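Side-chain contact in mitochondrial dynamics protein MID49 (Mus musculus, PDB 4WOY), which recruits the dynamin-related protein 1 to the mitochondrial outer membrane, regulates its GTPase activity and is required for mitochondrial fission: residues V141-I146 against C152-D157. The protein carries 1 engineered substitution. Sequence-based numbering, arbitrary orientation.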
ATOM      1  N   VAL A 141      16.802   0.095 -17.686  1.00 76.66           N
ATOM      2  CA  VAL A 141      17.556  -0.294 -16.485  1.00 71.80           C
ATOM      3  C   VAL A 141      18.199  -1.671 -16.682  1.00 74.64           C
ATOM      4  O   VAL A 141      17.557  -2.612 -17.166  1.00 76.14           O
ATOM      5  CB  VAL A 141      16.681  -0.350 -15.218  1.00 68.31           C
ATOM      6  CG1 VAL A 141      17.442  -1.026 -14.070  1.00 68.41           C
ATOM      7  CG2 VAL A 141      16.183   1.050 -14.815  1.00 59.83           C
ATOM      8  N   ASN A 142      19.473  -1.773 -16.310  1.00 73.25           N
ATOM      9  CA  ASN A 142      20.254  -2.998 -16.489  1.00 74.89           C
ATOM     10  C   ASN A 142      19.939  -4.053 -15.425  1.00 71.95           C
ATOM     11  O   ASN A 142      20.730  -4.288 -14.510  1.00 71.26           O
ATOM     12  CB  ASN A 142      21.746  -2.662 -16.491  1.00 70.97           C
ATOM     13  CG  ASN A 142      22.574  -3.689 -17.219  1.00 76.44           C
ATOM     14  OD1 ASN A 142      22.168  -4.843 -17.382  1.00 78.02           O
ATOM     15  ND2 ASN A 142      23.744  -3.276 -17.675  1.00 80.85           N
ATOM     16  N   TRP A 143      18.762  -4.661 -15.531  1.00 68.11           N
ATOM     17  CA  TRP A 143      18.327  -5.689 -14.586  1.00 67.12           C
ATOM     18  C   TRP A 143      19.145  -6.974 -14.590  1.00 70.19           C
ATOM     19  O   TRP A 143      19.320  -7.583 -13.538  1.00 75.07           O
ATOM     20  CB  TRP A 143      16.858  -6.035 -14.834  1.00 64.37           C
ATOM     21  CG  TRP A 143      15.946  -4.873 -14.508  1.00 63.71           C
ATOM     22  CD1 TRP A 143      15.088  -4.234 -15.357  1.00 61.22           C
ATOM     23  CD2 TRP A 143      15.851  -4.186 -13.254  1.00 59.58           C
ATOM     24  NE1 TRP A 143      14.444  -3.207 -14.705  1.00 55.04           N
ATOM     25  CE2 TRP A 143      14.892  -3.157 -13.411  1.00 55.88           C
ATOM     26  CE3 TRP A 143      16.475  -4.344 -12.011  1.00 50.91           C
ATOM     27  CZ2 TRP A 143      14.552  -2.290 -12.378  1.00 53.84           C
ATOM     28  CZ3 TRP A 143      16.118  -3.487 -10.978  1.00 54.02           C
ATOM     29  CH2 TRP A 143      15.173  -2.474 -11.170  1.00 52.09           C
ATOM     30  N   PRO A 144      19.653  -7.401 -15.760  1.00 74.44           N
ATOM     31  CA  PRO A 144      20.487  -8.604 -15.660  1.00 74.21           C
ATOM     32  C   PRO A 144      21.733  -8.401 -14.796  1.00 75.12           C
ATOM     33  O   PRO A 144      22.063  -9.265 -13.989  1.00 75.37           O
ATOM     34  CB  PRO A 144      20.874  -8.879 -17.121  1.00 76.35           C
ATOM     35  CG  PRO A 144      20.595  -7.609 -17.856  1.00 73.26           C
ATOM     36  CD  PRO A 144      19.423  -7.016 -17.165  1.00 69.94           C
ATOM     37  N   ALA A 145      22.391  -7.258 -14.943  1.00 76.66           N
ATOM     38  CA  ALA A 145      23.612  -6.977 -14.200  1.00 74.71           C
ATOM     39  C   ALA A 145      23.352  -6.815 -12.711  1.00 76.00           C
ATOM     40  O   ALA A 145      24.109  -7.335 -11.890  1.00 86.09           O
ATOM     41  CB  ALA A 145      24.284  -5.737 -14.747  1.00 71.81           C
ATOM     42  N   ILE A 146      22.300  -6.072 -12.371  1.00 65.71           N
ATOM     43  CA  ILE A 146      21.940  -5.839 -10.974  1.00 66.53           C
ATOM     44  C   ILE A 146      21.642  -7.171 -10.305  1.00 66.83           C
ATOM     45  O   ILE A 146      22.078  -7.434  -9.184  1.00 70.87           O
ATOM     46  CB  ILE A 146      20.724  -4.905 -10.847  1.00 67.18           C
ATOM     47  CG1 ILE A 146      21.098  -3.490 -11.289  1.00 73.36           C
ATOM     48  CG2 ILE A 146      20.211  -4.866  -9.422  1.00 63.46           C
ATOM     49  CD1 ILE A 146      19.905  -2.623 -11.689  1.00 74.71           C
ATOM     50  N   CYS A 152      20.504 -12.612  -7.434  1.00 77.57           N
ATOM     51  CA  CYS A 152      19.073 -12.882  -7.605  1.00 73.21           C
ATOM     52  C   CYS A 152      18.645 -12.498  -9.023  1.00 67.63           C
ATOM     53  O   CYS A 152      19.451 -12.000  -9.793  1.00 71.48           O
ATOM     54  CB  CYS A 152      18.239 -12.109  -6.587  1.00 74.41           C
ATOM     55  SG  CYS A 152      18.391 -10.307  -6.729  1.00 76.72           S
ATOM     56  N   LEU A 153      17.384 -12.745  -9.368  1.00 63.53           N
ATOM     57  CA  LEU A 153      16.813 -12.276 -10.635  1.00 67.82           C
ATOM     58  C   LEU A 153      15.795 -11.177 -10.359  1.00 63.76           C
ATOM     59  O   LEU A 153      14.912 -11.363  -9.524  1.00 58.55           O
ATOM     60  CB  LEU A 153      16.108 -13.397 -11.402  1.00 78.15           C
ATOM     61  CG  LEU A 153      16.326 -13.441 -12.920  1.00 87.39           C
ATOM     62  CD1 LEU A 153      17.629 -14.197 -13.234  1.00 90.47           C
ATOM     63  CD2 LEU A 153      15.112 -14.002 -13.686  1.00 91.57           C
ATOM     64  N   ILE A 154      15.894 -10.058 -11.072  1.00 60.67           N
ATOM     65  CA  ILE A 154      14.920  -8.979 -10.946  1.00 60.47           C
ATOM     66  C   ILE A 154      14.366  -8.636 -12.320  1.00 64.89           C
ATOM     67  O   ILE A 154      15.142  -8.431 -13.261  1.00 69.12           O
ATOM     68  CB  ILE A 154      15.536  -7.697 -10.333  1.00 60.85           C
ATOM     69  CG1 ILE A 154      16.529  -8.059  -9.217  1.00 67.71           C
ATOM     70  CG2 ILE A 154      14.442  -6.749  -9.904  1.00 48.30           C
ATOM     71  CD1 ILE A 154      17.569  -7.014  -8.913  1.00 67.55           C
ATOM     72  N   TRP A 155      13.041  -8.578 -12.443  1.00 64.91           N
ATOM     73  CA  TRP A 155      12.429  -8.199 -13.711  1.00 75.16           C
ATOM     74  C   TRP A 155      11.079  -7.494 -13.519  1.00 75.49           C
ATOM     75  O   TRP A 155      10.357  -7.762 -12.556  1.00 78.61           O
ATOM     76  CB  TRP A 155      12.249  -9.430 -14.611  1.00 86.79           C
ATOM     77  CG  TRP A 155      11.121 -10.325 -14.201  1.00 93.28           C
ATOM     78  CD1 TRP A 155       9.851 -10.324 -14.702  1.00 97.43           C
ATOM     79  CD2 TRP A 155      11.160 -11.365 -13.214  1.00101.08           C
ATOM     80  NE1 TRP A 155       9.094 -11.291 -14.081  1.00105.34           N
ATOM     81  CE2 TRP A 155       9.876 -11.945 -13.164  1.00104.72           C
ATOM     82  CE3 TRP A 155      12.152 -11.857 -12.364  1.00 98.89           C
ATOM     83  CZ2 TRP A 155       9.563 -12.993 -12.295  1.00 98.73           C
ATOM     84  CZ3 TRP A 155      11.836 -12.894 -11.509  1.00 93.76           C
ATOM     85  CH2 TRP A 155      10.557 -13.454 -11.482  1.00 90.95           C
ATOM     86  N   PRO A 156      10.753  -6.569 -14.432  1.00 62.04           N
ATOM     87  CA  PRO A 156       9.474  -5.848 -14.425  1.00 61.40           C
ATOM     88  C   PRO A 156       8.279  -6.725 -14.804  1.00 67.45           C
ATOM     89  O   PRO A 156       8.344  -7.511 -15.745  1.00 80.54           O
ATOM     90  CB  PRO A 156       9.684  -4.735 -15.469  1.00 52.08           C
ATOM     91  CG  PRO A 156      11.174  -4.626 -15.620  1.00 54.77           C
ATOM     92  CD  PRO A 156      11.688  -6.022 -15.428  1.00 57.95           C
ATOM     93  N   ASP A 157       7.203  -6.593 -14.044  1.00 61.32           N
ATOM     94  CA  ASP A 157       5.971  -7.352 -14.233  1.00 67.82           C
ATOM     95  C   ASP A 157       5.123  -6.746 -15.373  1.00 77.56           C
ATOM     96  O   ASP A 157       5.298  -5.585 -15.734  1.00 81.45           O
ATOM     97  CB  ASP A 157       5.211  -7.414 -12.913  1.00 67.80           C
ATOM     98  CG  ASP A 157       3.953  -8.225 -12.999  1.00 69.89           C
ATOM     99  OD1 ASP A 157       3.737  -8.888 -14.025  1.00 74.18           O
ATOM    100  OD2 ASP A 157       3.203  -8.252 -12.003  1.00 73.63           O
TER
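Trp143, in the first turn of helix 143-150, sets its indole against strand 153-156, spanning Ile154 and Pro156. The bond from CA to CB points toward the strand, and CB lies 3.3 Å from Ile154 O, a van der Waals contact; CG faces the same oxygen at 3.9 Å. With CG beside the backbone N and anti to the carbonyl carbon (chi1 -67°), the six-membered ring comes to the isoleucine: CE3 and CZ3 each approach Ile154 CG2 to 3.8 Å. The five-membered ring meets the proline, CD1 at 3.8 Å from Pro156 CD and NE1 at 3.7 Å from Pro156 CG. Val141 CG1 sits over the centre of one ring face, 3.4 Å above its plane. Ile154 also reaches Ile146, three residues further along the helix, its CD1 touching Ile146 CG2 at 3.4 Å, the two side chains crossing at about a right angle. At the helix start, Asn142 is the N-cap, its OD1 accepting a weak capping hydrogen bond from Ala145 N. On helix 18-42, Ile146 touches Glu34 and Ile154 touches Ile31, and Trp143 also touches Leu163 on the adjoining strand. No hydrogen bond joins the two segments; the indole N-H of Trp143 is satisfied by Leu137 O at the preceding helix. Helix and edge strand of the nucleotidyltransferase-like domain are therefore joined here by apolar packing, with the indole's polar atom bonded separately.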